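Local atomic coordinates of arginine kinase (Anthopleura japonica, PDB entry 4RF6), a protein that catalyses the reversible transfer of a phosphoryl group from ATP to L-arginine, yielding phosphoarginine and ADP. Residues A[483-488]-A[637-642]. Numbering follows the deposited sequence.
Sequences RIRVAR and GMRASV
The guanidinium of Arg485 carries CB of Arg639 over the centre of one face, 3.7 Å above its plane, while Gly637 O lies at its edge. Bends at chi2 (-92°) and chi3 (-82°) fold the Arg485 chain back toward that carbonyl, to which NH1 donates a long bond of 3.3 Å from above the carbonyl plane. Ala487 N reaches the same oxygen, Gly637 O, from the opposite face at 2.9 Å, giving it two donors. The Arg488 guanidinium has Gly637 N at its edge and Val486 CG2 over one face; its NH1 holds the carbonyls of Ala487 and Thr636.

These groups sit on neighbouring inner strands of the antiparallel sheet in the second phosphagen kinase C-terminal domain. Arg483 with Ser641 and Arg485 with Arg639 form hydrogen-bonded pairs. On the face opposite Arg483, Arg485 and Arg639, CE of Met638 lies 3.8 Å from Ile484 CG2 and equally far from Val486 CG1; Met638 packs on helix 696-714, and Ile484 on helix 598-616 as well as on Val700.

Arg483 runs extended as far as NE, which brings its NH1 to 4.2 Å from Arg639 NE; a water bonded to Arg639 O accepts weakly from Arg483 NH1. Asp685 salt-bridges Arg639. Arg483, Arg485 and Arg639 match Arg131, Arg133 and Arg287 of the first repeat, predicted to bind ATP, so their gathering on one face is consistent with a surface prepared for nucleotide phosphates.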
loop_
_atom_site.group_PDB
_atom_site.type_symbol
_atom_site.label_atom_id
_atom_site.label_comp_id
_atom_site.label_asym_id
_atom_site.label_seq_id
_atom_site.Cartn_x
_atom_site.Cartn_y
_atom_site.Cartn_z
ATOM N N ARG A 483 22.604 -4.313 -24.371
ATOM C CA ARG A 483 21.780 -4.454 -23.178
ATOM C C ARG A 483 21.379 -5.912 -22.987
ATOM O O ARG A 483 20.949 -6.575 -23.938
ATOM C CB ARG A 483 20.522 -3.598 -23.333
ATOM C CG ARG A 483 19.584 -3.552 -22.131
ATOM C CD ARG A 483 18.430 -2.592 -22.425
ATOM N NE ARG A 483 17.444 -2.514 -21.349
ATOM C CZ ARG A 483 16.375 -3.301 -21.247
ATOM N NH1 ARG A 483 16.138 -4.244 -22.151
ATOM N NH2 ARG A 483 15.535 -3.144 -20.236
ATOM N N ILE A 484 21.517 -6.420 -21.767
ATOM C CA ILE A 484 21.025 -7.767 -21.473
ATOM C C ILE A 484 20.243 -7.779 -20.173
ATOM O O ILE A 484 20.759 -7.382 -19.124
ATOM C CB ILE A 484 22.158 -8.812 -21.399
ATOM C CG1 ILE A 484 22.995 -8.807 -22.683
ATOM C CG2 ILE A 484 21.573 -10.199 -21.152
ATOM C CD1 ILE A 484 24.232 -9.708 -22.623
ATOM N N ARG A 485 18.998 -8.239 -20.255
ATOM C CA ARG A 485 18.096 -8.284 -19.108
ATOM C C ARG A 485 17.701 -9.726 -18.810
ATOM O O ARG A 485 17.504 -10.515 -19.737
ATOM C CB ARG A 485 16.837 -7.461 -19.412
ATOM C CG ARG A 485 15.680 -7.627 -18.416
ATOM C CD ARG A 485 14.698 -8.732 -18.838
ATOM N NE ARG A 485 13.721 -8.277 -19.824
ATOM C CZ ARG A 485 12.788 -9.054 -20.361
ATOM N NH1 ARG A 485 12.708 -10.334 -20.014
ATOM N NH2 ARG A 485 11.933 -8.554 -21.246
ATOM N N VAL A 486 17.562 -10.068 -17.530
ATOM C CA VAL A 486 16.927 -11.336 -17.166
ATOM C C VAL A 486 15.834 -11.096 -16.128
ATOM O O VAL A 486 15.968 -10.247 -15.246
ATOM C CB VAL A 486 17.926 -12.414 -16.654
ATOM C CG1 VAL A 486 18.913 -12.805 -17.738
ATOM C CG2 VAL A 486 18.656 -11.942 -15.412
ATOM N N ALA A 487 14.737 -11.828 -16.262
ATOM C CA ALA A 487 13.704 -11.838 -15.239
ATOM C C ALA A 487 13.998 -13.008 -14.313
ATOM O O ALA A 487 14.340 -14.093 -14.775
ATOM C CB ALA A 487 12.334 -12.004 -15.868
ATOM N N ARG A 488 13.855 -12.800 -13.009
ATOM C CA ARG A 488 14.052 -13.885 -12.054
ATOM C C ARG A 488 13.019 -13.764 -10.943
ATOM O O ARG A 488 12.545 -12.661 -10.647
ATOM C CB ARG A 488 15.467 -13.848 -11.469
ATOM C CG ARG A 488 16.600 -14.170 -12.447
ATOM C CD ARG A 488 16.604 -15.654 -12.828
ATOM N NE ARG A 488 17.759 -15.997 -13.659
ATOM C CZ ARG A 488 17.750 -15.994 -14.989
ATOM N NH1 ARG A 488 16.641 -15.674 -15.654
ATOM N NH2 ARG A 488 18.852 -16.310 -15.656
ATOM N N GLY A 637 14.545 -16.364 -19.359
ATOM C CA GLY A 637 13.890 -15.123 -18.975
ATOM C C GLY A 637 14.638 -13.912 -19.505
ATOM O O GLY A 637 14.551 -12.808 -18.949
ATOM N N MET A 638 15.381 -14.124 -20.585
ATOM C CA MET A 638 16.359 -13.143 -21.043
ATOM C C MET A 638 15.876 -12.329 -22.237
ATOM O O MET A 638 15.214 -12.853 -23.136
ATOM C CB MET A 638 17.674 -13.847 -21.406
ATOM C CG MET A 638 18.728 -12.924 -22.032
ATOM S SD MET A 638 20.300 -13.757 -22.377
ATOM C CE MET A 638 20.952 -13.968 -20.724
ATOM N N ARG A 639 16.183 -11.037 -22.226
ATOM C CA ARG A 639 16.159 -10.267 -23.457
ATOM C C ARG A 639 17.521 -9.625 -23.672
ATOM O O ARG A 639 17.929 -8.737 -22.917
ATOM C CB ARG A 639 15.069 -9.197 -23.444
ATOM C CG ARG A 639 14.925 -8.490 -24.792
ATOM C CD ARG A 639 13.840 -7.422 -24.784
ATOM N NE ARG A 639 14.337 -6.177 -25.365
ATOM C CZ ARG A 639 14.273 -5.872 -26.656
ATOM N NH1 ARG A 639 13.715 -6.713 -27.518
ATOM N NH2 ARG A 639 14.762 -4.719 -27.087
ATOM N N ALA A 640 18.227 -10.082 -24.701
ATOM C CA ALA A 640 19.496 -9.480 -25.091
ATOM C C ALA A 640 19.231 -8.511 -26.233
ATOM O O ALA A 640 18.570 -8.869 -27.213
ATOM C CB ALA A 640 20.487 -10.551 -25.515
ATOM N N SER A 641 19.738 -7.286 -26.117
ATOM C CA SER A 641 19.427 -6.252 -27.100
ATOM C C SER A 641 20.694 -5.551 -27.582
ATOM O O SER A 641 21.564 -5.198 -26.784
ATOM C CB SER A 641 18.441 -5.239 -26.508
ATOM O OG SER A 641 17.981 -4.319 -27.482
ATOM N N VAL A 642 20.805 -5.377 -28.895
ATOM C CA VAL A 642 21.921 -4.650 -29.484
ATOM C C VAL A 642 21.384 -3.582 -30.428
ATOM O O VAL A 642 20.635 -3.893 -31.360
ATOM C CB VAL A 642 22.879 -5.596 -30.246
ATOM C CG1 VAL A 642 23.740 -4.813 -31.224
ATOM C CG2 VAL A 642 23.748 -6.376 -29.272
HETATM O O HOH W 1 17.757 -6.017 -23.398
#